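Local atomic coordinates of glutathione transferase (Lolium rigidum, PDB entry 6ZB6), a protein that probably catalyses the conjugation of glutathione to electrophilic xenobiotics and is linked, as a phi class enzyme, to multiple-herbicide resistance. Residues Leu143-Val146 against Leu147-Tyr150; Val165-Ala168 against Asp169-Phe173. One frame throughout, in Å; residues are numbered along the deposited sequence.

Interaction 1 (Leu143-Val146 against Leu147-Tyr150); sequences LKKV and LEVY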
loop_
_atom_site.group_PDB
_atom_site.type_symbol
_atom_site.label_atom_id
_atom_site.label_comp_id
_atom_site.label_asym_id
_atom_site.label_seq_id
_atom_site.Cartn_x
_atom_site.Cartn_y
_atom_site.Cartn_z
ATOM N N LEU A 143 6.670 13.769 -8.770
ATOM C CA LEU A 143 7.240 12.558 -8.181
ATOM C C LEU A 143 8.763 12.613 -8.163
ATOM O O LEU A 143 9.399 12.221 -7.172
ATOM C CB LEU A 143 6.754 11.321 -8.941
ATOM C CG LEU A 143 7.210 9.965 -8.396
ATOM C CD1 LEU A 143 6.749 9.774 -6.937
ATOM C CD2 LEU A 143 6.660 8.853 -9.271
ATOM N N LYS A 144 9.370 13.078 -9.260
ATOM C CA LYS A 144 10.826 13.186 -9.304
ATOM C C LYS A 144 11.346 14.043 -8.157
ATOM O O LYS A 144 12.350 13.696 -7.519
ATOM C CB LYS A 144 11.280 13.763 -10.646
ATOM C CG LYS A 144 11.216 12.791 -11.825
ATOM C CD LYS A 144 11.428 13.538 -13.143
ATOM C CE LYS A 144 11.251 12.613 -14.342
ATOM N NZ LYS A 144 11.299 13.376 -15.630
ATOM N N LYS A 145 10.663 15.154 -7.860
ATOM C CA LYS A 145 11.096 15.997 -6.749
ATOM C C LYS A 145 10.974 15.257 -5.424
ATOM O O LYS A 145 11.873 15.329 -4.579
ATOM C CB LYS A 145 10.289 17.297 -6.714
ATOM C CG LYS A 145 10.560 18.246 -7.882
ATOM C CD LYS A 145 12.052 18.449 -8.122
ATOM C CE LYS A 145 12.315 19.199 -9.434
ATOM N NZ LYS A 145 13.587 18.772 -10.108
ATOM N N VAL A 146 9.872 14.536 -5.230
ATOM C CA VAL A 146 9.726 13.688 -4.045
ATOM C C VAL A 146 10.869 12.679 -3.976
ATOM O O VAL A 146 11.493 12.482 -2.924
ATOM C CB VAL A 146 8.356 12.981 -4.062
ATOM C CG1 VAL A 146 8.252 11.960 -2.915
ATOM C CG2 VAL A 146 7.234 13.992 -3.986
ATOM N N LEU A 147 11.165 12.025 -5.100
ATOM C CA LEU A 147 12.171 10.972 -5.073
ATOM C C LEU A 147 13.553 11.525 -4.747
ATOM O O LEU A 147 14.341 10.845 -4.084
ATOM C CB LEU A 147 12.181 10.213 -6.406
ATOM C CG LEU A 147 10.957 9.301 -6.619
ATOM C CD1 LEU A 147 11.066 8.588 -7.984
ATOM C CD2 LEU A 147 10.834 8.290 -5.497
ATOM N N GLU A 148 13.856 12.756 -5.170
ATOM C CA GLU A 148 15.105 13.389 -4.757
ATOM C C GLU A 148 15.217 13.473 -3.237
ATOM O O GLU A 148 16.305 13.276 -2.681
ATOM C CB GLU A 148 15.220 14.779 -5.381
ATOM C CG GLU A 148 15.507 14.712 -6.903
ATOM C CD GLU A 148 15.441 16.063 -7.598
ATOM O OE1 GLU A 148 15.369 17.101 -6.905
ATOM O OE2 GLU A 148 15.448 16.081 -8.850
ATOM N N VAL A 149 14.109 13.769 -2.547
ATOM C CA VAL A 149 14.135 13.798 -1.086
ATOM C C VAL A 149 14.309 12.392 -0.523
ATOM O O VAL A 149 15.088 12.176 0.415
ATOM C CB VAL A 149 12.858 14.466 -0.542
ATOM C CG1 VAL A 149 12.821 14.382 0.981
ATOM C CG2 VAL A 149 12.763 15.914 -1.024
ATOM N N TYR A 150 13.588 11.411 -1.081
ATOM C CA TYR A 150 13.740 10.035 -0.611
ATOM C C TYR A 150 15.165 9.548 -0.816
ATOM O O TYR A 150 15.726 8.847 0.035
ATOM C CB TYR A 150 12.761 9.112 -1.343
ATOM C CG TYR A 150 11.365 9.031 -0.731
ATOM C CD1 TYR A 150 10.603 10.179 -0.517
ATOM C CD2 TYR A 150 10.803 7.806 -0.406
ATOM C CE1 TYR A 150 9.325 10.103 0.023
ATOM C CE2 TYR A 150 9.518 7.721 0.142
ATOM C CZ TYR A 150 8.786 8.870 0.343
ATOM O OH TYR A 150 7.527 8.780 0.898
HETATM O O HOH W 1 13.254 17.835 -4.499
HETATM O O HOH W 2 15.016 19.645 -7.978
HETATM O O HOH W 3 13.686 16.671 -11.503
#
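Leu143 to Leu147, Lys144 to Glu148 and Val146 to Tyr150 are joined by regular i to i+4 backbone hydrogen bonds of helix 133-156, while Val149 N to Lys145 O, at 3.4 Å, is weak. On the solvent side Lys145 and Glu148 run side by side, pointing the same way. Lys145 bends at chi2 (-48°) and again at chi4, and its NZ comes to 3.5 Å from OE2 of Glu148, whose chain is extended beyond CG, a long salt bridge. Two waters reinforce it: one links Lys145 NZ to Glu148 OE1, the other NZ to OE2. A third water donates to both Lys145 O and Glu148 OE1. On the buried side Leu143 CG lies 4.1 Å from Leu147 CD1, and both leucines pack on Leu187. Val146 CG1 rests 3.6 Å from Tyr150 CE1, the two side chains lying alongside each other. The Tyr150 ring meets Tyr109 of helix 92-127, and its hydroxyl is hydrogen-bonded to His172. The stretch is therefore amphipathic: leucines and tyrosine join the helix to the core of the C-terminal domain, whereas the ion pair, largely bridged by water, probably adds only modest stability.

Interaction 2 (Val165-Ala168 against Asp169-Phe173); sequences VSFA and DLNHF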
loop_
_atom_site.group_PDB
_atom_site.type_symbol
_atom_site.label_atom_id
_atom_site.label_comp_id
_atom_site.label_asym_id
_atom_site.label_seq_id
_atom_site.Cartn_x
_atom_site.Cartn_y
_atom_site.Cartn_z
ATOM N N VAL A 165 12.977 -1.507 9.368
ATOM C CA VAL A 165 11.787 -1.458 8.542
ATOM C C VAL A 165 10.608 -1.145 9.450
ATOM O O VAL A 165 10.591 -1.518 10.626
ATOM C CB VAL A 165 11.595 -2.781 7.772
ATOM C CG1 VAL A 165 11.225 -3.925 8.701
ATOM C CG2 VAL A 165 10.580 -2.629 6.655
ATOM N N SER A 166 9.633 -0.418 8.917
ATOM C CA SER A 166 8.516 0.040 9.732
ATOM C C SER A 166 7.266 0.148 8.877
ATOM O O SER A 166 7.302 -0.050 7.661
ATOM C CB SER A 166 8.865 1.371 10.412
ATOM O OG SER A 166 8.696 2.456 9.517
ATOM N N PHE A 167 6.142 0.423 9.555
ATOM C CA PHE A 167 4.866 0.793 8.952
ATOM C C PHE A 167 5.041 1.796 7.815
ATOM O O PHE A 167 4.375 1.695 6.781
ATOM C CB PHE A 167 3.970 1.386 10.055
ATOM C CG PHE A 167 2.505 1.452 9.724
ATOM C CD1 PHE A 167 1.799 0.316 9.373
ATOM C CD2 PHE A 167 1.813 2.665 9.839
ATOM C CE1 PHE A 167 0.415 0.381 9.108
ATOM C CE2 PHE A 167 0.431 2.746 9.583
ATOM C CZ PHE A 167 -0.268 1.602 9.217
ATOM N N ALA A 168 5.912 2.789 8.014
ATOM C CA ALA A 168 6.109 3.814 6.990
ATOM C C ALA A 168 6.547 3.196 5.668
ATOM O O ALA A 168 5.969 3.494 4.616
ATOM C CB ALA A 168 7.137 4.842 7.466
ATOM N N ASP A 169 7.555 2.318 5.705
ATOM C CA ASP A 169 8.081 1.735 4.463
ATOM C C ASP A 169 7.031 0.880 3.769
ATOM O O ASP A 169 6.766 1.051 2.572
ATOM C CB ASP A 169 9.326 0.890 4.731
ATOM C CG ASP A 169 10.368 1.630 5.528
ATOM O OD1 ASP A 169 11.080 2.469 4.934
ATOM O OD2 ASP A 169 10.459 1.374 6.745
ATOM N N LEU A 170 6.387 -0.023 4.516
ATOM C CA LEU A 170 5.498 -0.995 3.891
ATOM C C LEU A 170 4.225 -0.365 3.348
ATOM O O LEU A 170 3.617 -0.936 2.434
ATOM C CB LEU A 170 5.189 -2.127 4.868
ATOM C CG LEU A 170 6.453 -2.829 5.388
ATOM C CD1 LEU A 170 6.100 -4.064 6.216
ATOM C CD2 LEU A 170 7.404 -3.212 4.236
ATOM N N ASN A 171 3.803 0.796 3.873
ATOM C CA ASN A 171 2.659 1.490 3.291
ATOM C C ASN A 171 2.919 1.966 1.870
ATOM O O ASN A 171 1.963 2.253 1.138
ATOM C CB ASN A 171 2.268 2.681 4.160
ATOM C CG ASN A 171 1.255 2.299 5.231
ATOM O OD1 ASN A 171 0.203 1.749 4.918
ATOM N ND2 ASN A 171 1.579 2.570 6.497
ATOM N N HIS A 172 4.188 2.056 1.463
ATOM C CA HIS A 172 4.566 2.425 0.109
ATOM C C HIS A 172 4.379 1.297 -0.895
ATOM O O HIS A 172 4.416 1.561 -2.099
ATOM C CB HIS A 172 6.033 2.889 0.085
ATOM C CG HIS A 172 6.249 4.244 0.691
ATOM N ND1 HIS A 172 6.286 4.459 2.054
ATOM C CD2 HIS A 172 6.417 5.458 0.116
ATOM C CE1 HIS A 172 6.485 5.743 2.290
ATOM N NE2 HIS A 172 6.571 6.373 1.131
ATOM N N PHE A 173 4.149 0.055 -0.441
ATOM C CA PHE A 173 4.165 -1.070 -1.378
ATOM C C PHE A 173 3.019 -1.069 -2.390
ATOM O O PHE A 173 3.287 -1.171 -3.599
ATOM C CB PHE A 173 4.208 -2.393 -0.616
ATOM C CG PHE A 173 3.759 -3.548 -1.447
ATOM C CD1 PHE A 173 4.593 -4.061 -2.438
ATOM C CD2 PHE A 173 2.494 -4.082 -1.285
ATOM C CE1 PHE A 173 4.178 -5.104 -3.229
ATOM C CE2 PHE A 173 2.066 -5.121 -2.064
ATOM C CZ PHE A 173 2.915 -5.644 -3.052
HETATM O O HOH W 4 11.297 2.791 8.636
#
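Asp169 OD2 is gripped by the backbone N of Ser166, 2.9 Å away, and by a water that also accepts from Ser166 OG. The Ser166 N-H meets the anti lone pair of OD2, the one facing away from OD1, with a bent N-H...O angle of 137°. Ser166, the N-cap, and Asp169 form a capping box, in which Ser166 OG accepts from Ala168 N at 3.2 Å, one residue short of Asp169 N. OG is set between the backbone N and the carbonyl carbon (chi1 80°), which turns it back over the first turn of helix 167-170. Asp169 OD1 accepts from Leu160 N and Trp197 NE1, so both carboxylate oxygens have partners. Just outside the box, Val165 CG2 packs 4.0 Å from Leu170 CD2, the side chains crossing at about a right angle. This pair of residues, one before the cap and one in the first turn, fits a hydrophobic staple. Further along, Asn171 ND2 stands 3.2 Å above the centre of the Phe167 ring, with amide and ring planes 80° apart, consistent with an N-H directed at the pi face; Asn171 OD1 is hydrogen-bonded to Arg17. One turn on from Ala168, His172 ND1 donates to Ala168 O at 2.8 Å, the oxygen lying almost in the imidazole plane, while NE2 is hydrogen-bonded to Tyr150 OH. Capping box and staple together are a recognised feature of the glutathione transferase C-terminal domain. In this buried setting Ser166 N and Ala168 N at the helix start have partners, as does the carboxylate, and the concentrated hydrogen bonding to Asp169, together with the helix start, would probably favour its ionised form.

Both interactions belong to the all-helical C-terminal domain and come in series along the chain: interaction 1 lies within helix 133-156, and interaction 2 covers the N-terminal start of the short helix 167-170 and the turn after it. Their centres are about 17 Å apart, yet they meet through the Tyr150-His172 hydrogen bond. Interaction 1 is peripheral and partly exposed, while interaction 2 is buried near the middle of the chain, between helix 92-127 and helices 13-24 and 68-78 of the thioredoxin-like domain. The pair thus connects the outer helical layer with the domain interface, where the side chain of Asn171 lies about 8 Å from the bound S-(p-nitrobenzyl)glutathione.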